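Local atomic coordinates of terminase subunit UL89 protein (Human herpesvirus 5, PDB entry 3N4P), a protein that forms the nuclease domain of the large terminase subunit, part of the motor that probably moves viral DNA into empty capsids during genome packaging. Residues L46-L51 with G86-Q91; L93-E98 with H128-E133. One frame throughout, in Å; residues are numbered along the deposited sequence.

Contact 1: L46-L51 with G86-Q91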
ATOM      1  N   LEU B  46      -0.015   3.427   1.265  1.00 39.86           N
ATOM      2  CA  LEU B  46      -0.619   2.087   1.244  1.00 42.28           C
ATOM      3  C   LEU B  46      -1.223   1.783  -0.153  1.00 41.62           C
ATOM      4  O   LEU B  46      -2.381   2.156  -0.460  1.00 42.37           O
ATOM      5  CB  LEU B  46      -1.631   1.844   2.424  1.00 43.32           C
ATOM      6  CG  LEU B  46      -0.993   1.484   3.777  1.00 47.82           C
ATOM      7  CD1 LEU B  46      -2.000   1.640   4.959  1.00 55.68           C
ATOM      8  CD2 LEU B  46      -0.401   0.016   3.820  1.00 49.03           C
ATOM      9  N   ARG B  47      -0.428   1.144  -1.024  1.00 40.72           N
ATOM     10  CA  ARG B  47      -0.890   0.824  -2.372  1.00 39.49           C
ATOM     11  C   ARG B  47      -0.934  -0.686  -2.544  1.00 41.18           C
ATOM     12  O   ARG B  47      -0.057  -1.360  -2.032  1.00 42.69           O
ATOM     13  CB  ARG B  47       0.069   1.443  -3.440  1.00 38.03           C
ATOM     14  CG  ARG B  47       0.345   2.908  -3.123  1.00 37.30           C
ATOM     15  CD  ARG B  47       1.227   3.541  -4.133  1.00 38.96           C
ATOM     16  NE  ARG B  47       1.598   4.878  -3.679  1.00 38.95           N
ATOM     17  CZ  ARG B  47       2.250   5.751  -4.453  1.00 41.40           C
ATOM     18  NH1 ARG B  47       2.561   5.417  -5.702  1.00 32.34           N
ATOM     19  NH2 ARG B  47       2.596   6.959  -3.984  1.00 32.52           N
ATOM     20  N   TYR B  48      -1.927  -1.206  -3.268  1.00 42.05           N
ATOM     21  CA  TYR B  48      -2.102  -2.634  -3.533  1.00 43.44           C
ATOM     22  C   TYR B  48      -1.103  -3.234  -4.561  1.00 44.99           C
ATOM     23  O   TYR B  48      -0.948  -2.738  -5.682  1.00 45.76           O
ATOM     24  CB  TYR B  48      -3.541  -2.833  -4.031  1.00 45.01           C
ATOM     25  CG  TYR B  48      -4.533  -2.974  -2.924  1.00 47.26           C
ATOM     26  CD1 TYR B  48      -5.485  -1.998  -2.667  1.00 49.47           C
ATOM     27  CD2 TYR B  48      -4.506  -4.096  -2.098  1.00 50.50           C
ATOM     28  CE1 TYR B  48      -6.427  -2.144  -1.535  1.00 48.77           C
ATOM     29  CE2 TYR B  48      -5.426  -4.261  -1.022  1.00 54.63           C
ATOM     30  CZ  TYR B  48      -6.377  -3.277  -0.766  1.00 53.94           C
ATOM     31  OH  TYR B  48      -7.218  -3.427   0.316  1.00 60.67           O
ATOM     32  N   SER B  49      -0.447  -4.317  -4.204  1.00 47.84           N
ATOM     33  CA  SER B  49       0.538  -4.993  -5.016  1.00 49.59           C
ATOM     34  C   SER B  49      -0.140  -6.232  -5.514  1.00 52.29           C
ATOM     35  O   SER B  49       0.111  -7.344  -5.038  1.00 53.98           O
ATOM     36  CB  SER B  49       1.679  -5.441  -4.155  1.00 52.43           C
ATOM     37  OG  SER B  49       2.716  -4.495  -4.176  1.00 59.56           O
ATOM     38  N   THR B  50      -1.047  -6.010  -6.441  1.00 51.64           N
ATOM     39  CA  THR B  50      -1.746  -7.032  -7.155  1.00 56.06           C
ATOM     40  C   THR B  50      -0.832  -8.179  -7.701  1.00 57.51           C
ATOM     41  O   THR B  50      -1.234  -9.345  -7.744  1.00 58.93           O
ATOM     42  CB  THR B  50      -2.421  -6.267  -8.322  1.00 55.86           C
ATOM     43  OG1 THR B  50      -3.820  -6.115  -8.036  1.00 61.29           O
ATOM     44  CG2 THR B  50      -2.186  -6.877  -9.564  1.00 53.49           C
ATOM     45  N   LEU B  51       0.409  -7.842  -8.047  1.00 57.22           N
ATOM     46  CA  LEU B  51       1.364  -8.803  -8.578  1.00 59.91           C
ATOM     47  C   LEU B  51       1.879  -9.759  -7.521  1.00 61.85           C
ATOM     48  O   LEU B  51       2.468 -10.768  -7.855  1.00 64.38           O
ATOM     49  CB  LEU B  51       2.547  -8.074  -9.226  1.00 59.19           C
ATOM     50  CG  LEU B  51       2.165  -7.245 -10.457  1.00 59.51           C
ATOM     51  CD1 LEU B  51       3.294  -6.218 -10.789  1.00 58.91           C
ATOM     52  CD2 LEU B  51       1.827  -8.178 -11.630  1.00 57.99           C
ATOM     53  N   GLY B  86     -11.004  -0.426 -11.099  1.00 47.57           N
ATOM     54  CA  GLY B  86     -11.679  -1.732 -10.982  1.00 47.52           C
ATOM     55  C   GLY B  86     -11.979  -1.964  -9.500  1.00 50.16           C
ATOM     56  O   GLY B  86     -11.308  -1.383  -8.633  1.00 48.88           O
ATOM     57  N   ALA B  87     -12.899  -2.860  -9.200  1.00 49.27           N
ATOM     58  CA  ALA B  87     -13.259  -3.094  -7.844  1.00 53.80           C
ATOM     59  C   ALA B  87     -12.311  -4.069  -7.156  1.00 53.27           C
ATOM     60  O   ALA B  87     -11.755  -4.983  -7.783  1.00 51.15           O
ATOM     61  CB  ALA B  87     -14.698  -3.532  -7.757  1.00 54.59           C
ATOM     62  N   TYR B  88     -12.144  -3.857  -5.843  1.00 53.44           N
ATOM     63  CA  TYR B  88     -11.564  -4.893  -5.001  1.00 54.35           C
ATOM     64  C   TYR B  88     -12.334  -4.967  -3.709  1.00 57.75           C
ATOM     65  O   TYR B  88     -12.316  -4.000  -2.964  1.00 56.14           O
ATOM     66  CB  TYR B  88     -10.061  -4.656  -4.754  1.00 51.93           C
ATOM     67  CG  TYR B  88      -9.546  -5.601  -3.728  1.00 55.51           C
ATOM     68  CD1 TYR B  88      -9.461  -6.967  -4.012  1.00 58.28           C
ATOM     69  CD2 TYR B  88      -9.220  -5.166  -2.422  1.00 54.37           C
ATOM     70  CE1 TYR B  88      -9.030  -7.848  -3.060  1.00 62.53           C
ATOM     71  CE2 TYR B  88      -8.804  -6.064  -1.470  1.00 57.96           C
ATOM     72  CZ  TYR B  88      -8.715  -7.411  -1.797  1.00 63.42           C
ATOM     73  OH  TYR B  88      -8.314  -8.350  -0.860  1.00 69.02           O
ATOM     74  N   ARG B  89     -12.970  -6.121  -3.443  1.00 60.80           N
ATOM     75  CA  ARG B  89     -13.977  -6.283  -2.392  1.00 66.71           C
ATOM     76  C   ARG B  89     -14.853  -5.057  -2.425  1.00 66.84           C
ATOM     77  O   ARG B  89     -15.348  -4.728  -3.460  1.00 66.24           O
ATOM     78  CB  ARG B  89     -13.328  -6.523  -0.971  1.00 66.44           C
ATOM     79  CG  ARG B  89     -12.199  -7.579  -0.988  1.00 68.57           C
ATOM     80  CD  ARG B  89     -11.509  -7.904   0.376  1.00 73.51           C
ATOM     81  NE  ARG B  89     -11.819  -9.282   0.782  1.00 86.16           N
ATOM     82  CZ  ARG B  89     -11.064 -10.376   0.600  1.00 85.53           C
ATOM     83  NH1 ARG B  89      -9.873 -10.312   0.020  1.00 81.90           N
ATOM     84  NH2 ARG B  89     -11.513 -11.550   1.045  1.00 84.66           N
ATOM     85  N   HIS B  90     -14.916  -4.320  -1.321  1.00 69.27           N
ATOM     86  CA  HIS B  90     -15.670  -3.074  -1.248  1.00 72.19           C
ATOM     87  C   HIS B  90     -14.868  -1.798  -1.664  1.00 69.87           C
ATOM     88  O   HIS B  90     -15.403  -0.696  -1.623  1.00 72.11           O
ATOM     89  CB  HIS B  90     -16.320  -2.947   0.162  1.00 76.09           C
ATOM     90  CG  HIS B  90     -15.327  -2.869   1.285  1.00 81.10           C
ATOM     91  ND1 HIS B  90     -13.986  -3.169   1.127  1.00 84.44           N
ATOM     92  CD2 HIS B  90     -15.471  -2.486   2.581  1.00 88.99           C
ATOM     93  CE1 HIS B  90     -13.346  -2.955   2.266  1.00 86.42           C
ATOM     94  NE2 HIS B  90     -14.220  -2.532   3.165  1.00 89.69           N
ATOM     95  N   GLN B  91     -13.619  -1.945  -2.129  1.00 66.60           N
ATOM     96  CA  GLN B  91     -12.782  -0.802  -2.541  1.00 61.97           C
ATOM     97  C   GLN B  91     -12.691  -0.671  -4.035  1.00 58.96           C
ATOM     98  O   GLN B  91     -13.124  -1.549  -4.787  1.00 57.76           O
ATOM     99  CB  GLN B  91     -11.389  -0.909  -1.933  1.00 60.53           C
ATOM    100  CG  GLN B  91     -11.458  -0.887  -0.340  1.00 66.38           C
ATOM    101  CD  GLN B  91     -10.141  -1.262   0.305  1.00 67.09           C
ATOM    102  OE1 GLN B  91      -9.671  -2.373   0.139  1.00 71.23           O
ATOM    103  NE2 GLN B  91      -9.545  -0.344   1.042  1.00 64.09           N
TER
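Tyr48 reaches from the short strand 46-48 to the two-residue beta hairpin between strands 80-88 and 91-100, where Tyr88 and Gln91 receive its ring and hydroxyl. The aromatic part is an edge-to-face stack: the CD2-CE2 edge of Tyr88 is turned toward the face of Tyr48, with ring centroids 5.1 Å apart and planes at 60°. Contact is made near the phenol end, Tyr88 CE2 lying 3.8 Å from Tyr48 CZ.

The polar part is set by Tyr48 OH, which stands 2.7 Å from Gln91 OE1, the amide oxygen arriving at the ring's edge. Here the amide plane is turned almost perpendicular to the ring, at 88°. Gln91 extends beyond CG and then twists its amide (chi3 -63°), presenting OE1 to the phenol while NE2 bonds to Gly202 O. Glu42 of the second subunit adds a carboxylate: its OE1 bonds to Tyr48 OH and its OE2 to Tyr88 OH.

Within the hairpin, Arg89 folds back over Tyr88. Its CG sits 3.6 Å above one ring face, toward the rim, and NH1 donates to Tyr88 OH at 2.7 Å with the oxygen close to the guanidinium plane. The type II' turn from Tyr88 to Gln91 is closed by backbone bonds in both directions, Tyr88 N to Gln91 O and Gln91 N to Tyr88 O, which bring the two partners of Tyr48 side by side.

Strand 46-48 also pairs antiparallel with a strand of the second subunit, continuing the sheet across the interface. Because Glu42 of that subunit joins both phenols, the buried tyrosine pair is part of the dimer contact. Arg89 NH1, already donating to Tyr88 OH, would leave that hydroxyl's proton for Glu42 and may make the phenol a stronger donor.

Contact 2: L93-E98 with H128-E133; sequences LIYGLE and HPYLDE
A classic beta bulge in strand 91-100, where Tyr95 and Gly96 both face Ala84, carries the tyrosine that meets His128 and Tyr130 in the type I turn after helix 109-127. The contact thus joins the sheet of this RNase H-like nuclease domain to the connection between that helix and strand 133-138.

Tyr95 brings its CD1-CE1 edge over the imidazole of His128 in an edge-to-face stack, centroids 4.5 Å apart and planes at 60°. CD1 and CE1 straddle the ring nitrogen, with CD1 3.4 Å from His128 NE2. Tyr95 meets the ring face, while ND1 is hydrogen-bonded to Val124 O in the preceding helix and NE2 to Glu209 OE2.

Farther along the ring, Tyr95 OH and Tyr130 OH are hydrogen-bonded at 2.8 Å, the two side chains arriving from opposite directions. Tyr130 sets CG between its backbone N and carbonyl carbon (chi1 51°), which swings the phenol back toward the strand; Tyr95 OH then lies at the edge of its ring. Leu131 N to His128 O, 2.9 Å, closes the turn carrying both aromatic partners.

Two acceptors gripping the buried imidazole would fix its rotation and may stabilise the protonated form, while the bond between the two hydroxyls, in which either may be the donor, gives each buried phenol oxygen a polar partner.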
ATOM      1  N   LEU B  93      -9.851   0.455  -6.998  1.00 48.28           N
ATOM      2  CA  LEU B  93      -8.437   0.453  -7.223  1.00 47.51           C
ATOM      3  C   LEU B  93      -8.068   1.232  -8.488  1.00 42.90           C
ATOM      4  O   LEU B  93      -8.691   1.038  -9.514  1.00 42.26           O
ATOM      5  CB  LEU B  93      -8.081  -0.993  -7.429  1.00 49.29           C
ATOM      6  CG  LEU B  93      -6.889  -1.518  -6.686  1.00 54.75           C
ATOM      7  CD1 LEU B  93      -7.541  -2.372  -5.657  1.00 60.72           C
ATOM      8  CD2 LEU B  93      -6.146  -2.380  -7.586  1.00 58.74           C
ATOM      9  N   ILE B  94      -7.079   2.126  -8.441  1.00 41.17           N
ATOM     10  CA  ILE B  94      -6.764   2.939  -9.638  1.00 39.41           C
ATOM     11  C   ILE B  94      -5.643   2.202 -10.331  1.00 39.22           C
ATOM     12  O   ILE B  94      -4.559   2.027  -9.736  1.00 37.67           O
ATOM     13  CB  ILE B  94      -6.309   4.360  -9.276  1.00 38.83           C
ATOM     14  CG1 ILE B  94      -7.444   5.100  -8.617  1.00 40.72           C
ATOM     15  CG2 ILE B  94      -5.811   5.189 -10.534  1.00 39.50           C
ATOM     16  CD1 ILE B  94      -6.858   6.210  -7.855  1.00 39.48           C
ATOM     17  N   TYR B  95      -5.936   1.711 -11.549  1.00 37.75           N
ATOM     18  CA  TYR B  95      -4.966   0.961 -12.315  1.00 37.71           C
ATOM     19  C   TYR B  95      -4.102   1.806 -13.256  1.00 36.39           C
ATOM     20  O   TYR B  95      -2.994   1.396 -13.651  1.00 35.50           O
ATOM     21  CB  TYR B  95      -5.700  -0.113 -13.170  1.00 37.87           C
ATOM     22  CG  TYR B  95      -6.297  -1.290 -12.322  1.00 43.18           C
ATOM     23  CD1 TYR B  95      -5.468  -2.119 -11.565  1.00 44.80           C
ATOM     24  CD2 TYR B  95      -7.671  -1.513 -12.260  1.00 42.95           C
ATOM     25  CE1 TYR B  95      -5.979  -3.176 -10.824  1.00 46.71           C
ATOM     26  CE2 TYR B  95      -8.233  -2.586 -11.534  1.00 43.79           C
ATOM     27  CZ  TYR B  95      -7.373  -3.412 -10.829  1.00 49.49           C
ATOM     28  OH  TYR B  95      -7.872  -4.454 -10.102  1.00 48.63           O
ATOM     29  N   GLY B  96      -4.629   2.951 -13.672  1.00 36.75           N
ATOM     30  CA  GLY B  96      -3.990   3.740 -14.705  1.00 37.57           C
ATOM     31  C   GLY B  96      -4.411   5.179 -14.648  1.00 37.98           C
ATOM     32  O   GLY B  96      -5.551   5.487 -14.212  1.00 38.93           O
ATOM     33  N   LEU B  97      -3.458   6.062 -14.982  1.00 37.88           N
ATOM     34  CA  LEU B  97      -3.702   7.519 -15.060  1.00 39.21           C
ATOM     35  C   LEU B  97      -2.931   8.056 -16.237  1.00 39.25           C
ATOM     36  O   LEU B  97      -1.797   7.628 -16.504  1.00 41.31           O
ATOM     37  CB  LEU B  97      -3.270   8.288 -13.793  1.00 37.32           C
ATOM     38  CG  LEU B  97      -3.908   7.929 -12.451  1.00 38.46           C
ATOM     39  CD1 LEU B  97      -3.055   8.408 -11.219  1.00 35.67           C
ATOM     40  CD2 LEU B  97      -5.410   8.398 -12.307  1.00 38.90           C
ATOM     41  N   GLU B  98      -3.564   8.921 -17.014  1.00 40.55           N
ATOM     42  CA  GLU B  98      -2.835   9.685 -18.005  1.00 40.09           C
ATOM     43  C   GLU B  98      -3.308  11.094 -17.947  1.00 42.23           C
ATOM     44  O   GLU B  98      -4.497  11.360 -17.732  1.00 41.81           O
ATOM     45  CB  GLU B  98      -3.023   9.139 -19.409  1.00 40.13           C
ATOM     46  CG  GLU B  98      -2.588   7.655 -19.629  1.00 42.15           C
ATOM     47  CD  GLU B  98      -1.080   7.355 -19.444  1.00 44.26           C
ATOM     48  OE1 GLU B  98      -0.237   8.254 -19.202  1.00 44.50           O
ATOM     49  OE2 GLU B  98      -0.725   6.163 -19.545  1.00 45.17           O
ATOM     50  N   HIS B 128      -2.949  -7.390 -15.389  1.00 51.74           N
ATOM     51  CA  HIS B 128      -4.010  -7.934 -14.546  1.00 51.15           C
ATOM     52  C   HIS B 128      -4.896  -8.870 -15.339  1.00 53.33           C
ATOM     53  O   HIS B 128      -5.953  -8.472 -15.840  1.00 52.87           O
ATOM     54  CB  HIS B 128      -4.843  -6.773 -14.026  1.00 50.26           C
ATOM     55  CG  HIS B 128      -4.041  -5.706 -13.355  1.00 47.71           C
ATOM     56  ND1 HIS B 128      -3.477  -4.653 -14.046  1.00 44.65           N
ATOM     57  CD2 HIS B 128      -3.715  -5.523 -12.054  1.00 45.13           C
ATOM     58  CE1 HIS B 128      -2.836  -3.867 -13.196  1.00 43.93           C
ATOM     59  NE2 HIS B 128      -2.962  -4.378 -11.981  1.00 47.24           N
ATOM     60  N   PRO B 129      -4.459 -10.125 -15.485  1.00 55.48           N
ATOM     61  CA  PRO B 129      -5.100 -10.961 -16.494  1.00 56.79           C
ATOM     62  C   PRO B 129      -6.535 -11.306 -16.115  1.00 57.98           C
ATOM     63  O   PRO B 129      -7.333 -11.757 -16.977  1.00 59.06           O
ATOM     64  CB  PRO B 129      -4.230 -12.214 -16.530  1.00 59.40           C
ATOM     65  CG  PRO B 129      -3.412 -12.205 -15.232  1.00 58.32           C
ATOM     66  CD  PRO B 129      -3.515 -10.857 -14.606  1.00 56.47           C
ATOM     67  N   TYR B 130      -6.855 -11.120 -14.835  1.00 57.63           N
ATOM     68  CA  TYR B 130      -8.177 -11.475 -14.365  1.00 59.27           C
ATOM     69  C   TYR B 130      -9.194 -10.529 -14.996  1.00 59.19           C
ATOM     70  O   TYR B 130     -10.370 -10.810 -14.945  1.00 59.19           O
ATOM     71  CB  TYR B 130      -8.261 -11.440 -12.818  1.00 60.42           C
ATOM     72  CG  TYR B 130      -7.754 -10.173 -12.189  1.00 56.97           C
ATOM     73  CD1 TYR B 130      -6.397 -10.021 -11.872  1.00 54.46           C
ATOM     74  CD2 TYR B 130      -8.607  -9.114 -11.928  1.00 53.13           C
ATOM     75  CE1 TYR B 130      -5.926  -8.874 -11.302  1.00 50.95           C
ATOM     76  CE2 TYR B 130      -8.101  -7.920 -11.406  1.00 49.23           C
ATOM     77  CZ  TYR B 130      -6.781  -7.831 -11.054  1.00 46.82           C
ATOM     78  OH  TYR B 130      -6.284  -6.670 -10.501  1.00 46.94           O
ATOM     79  N   LEU B 131      -8.735  -9.399 -15.572  1.00 56.53           N
ATOM     80  CA  LEU B 131      -9.661  -8.427 -16.104  1.00 56.27           C
ATOM     81  C   LEU B 131     -10.157  -8.988 -17.446  1.00 58.99           C
ATOM     82  O   LEU B 131      -9.340  -9.266 -18.321  1.00 55.72           O
ATOM     83  CB  LEU B 131      -8.941  -7.126 -16.341  1.00 53.72           C
ATOM     84  CG  LEU B 131      -8.499  -6.346 -15.119  1.00 54.13           C
ATOM     85  CD1 LEU B 131      -7.851  -5.012 -15.541  1.00 49.27           C
ATOM     86  CD2 LEU B 131      -9.599  -6.096 -14.084  1.00 53.08           C
ATOM     87  N   ASP B 132     -11.475  -9.201 -17.575  1.00 62.11           N
ATOM     88  CA  ASP B 132     -12.037  -9.831 -18.778  1.00 65.77           C
ATOM     89  C   ASP B 132     -13.014  -8.996 -19.609  1.00 65.38           C
ATOM     90  O   ASP B 132     -13.493  -9.485 -20.649  1.00 67.74           O
ATOM     91  CB  ASP B 132     -12.603 -11.260 -18.486  1.00 69.87           C
ATOM     92  CG  ASP B 132     -13.981 -11.276 -17.720  1.00 75.91           C
ATOM     93  OD1 ASP B 132     -14.469 -10.247 -17.145  1.00 73.05           O
ATOM     94  OD2 ASP B 132     -14.582 -12.395 -17.690  1.00 83.06           O
ATOM     95  N   GLU B 133     -13.254  -7.748 -19.186  1.00 62.68           N
ATOM     96  CA  GLU B 133     -14.140  -6.778 -19.862  1.00 62.12           C
ATOM     97  C   GLU B 133     -13.677  -5.328 -19.680  1.00 59.02           C
ATOM     98  O   GLU B 133     -13.122  -4.991 -18.648  1.00 58.36           O
ATOM     99  CB  GLU B 133     -15.533  -6.924 -19.271  1.00 64.51           C
ATOM    100  CG  GLU B 133     -16.704  -6.133 -19.890  1.00 67.17           C
ATOM    101  CD  GLU B 133     -18.031  -6.475 -19.163  1.00 75.44           C
ATOM    102  OE1 GLU B 133     -18.240  -6.029 -17.977  1.00 77.81           O
ATOM    103  OE2 GLU B 133     -18.864  -7.217 -19.752  1.00 78.90           O
TER

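How the contacts relate
Starting from the N terminus, the chain leaves helix 37-45, lays down 46-51, runs through strand 62-67 and past the magnesium-binding Asp68, and closes contact 1 at the hairpin end of strand 80-88. After that turn strand 91-100 opens contact 2, whose loop holds helix 109-127 and closes just before strand 133-138, which leads to Glu139, which also binds magnesium. The loops therefore follow in series, neither nesting nor crossing. They share a seam all the same: neighbouring strands join through Gly86 O and Leu93 N, and the Thr50 side chain packs against His128 and Tyr130. Together the contacts bind dimer-edge strand, hairpin and post-helix turn.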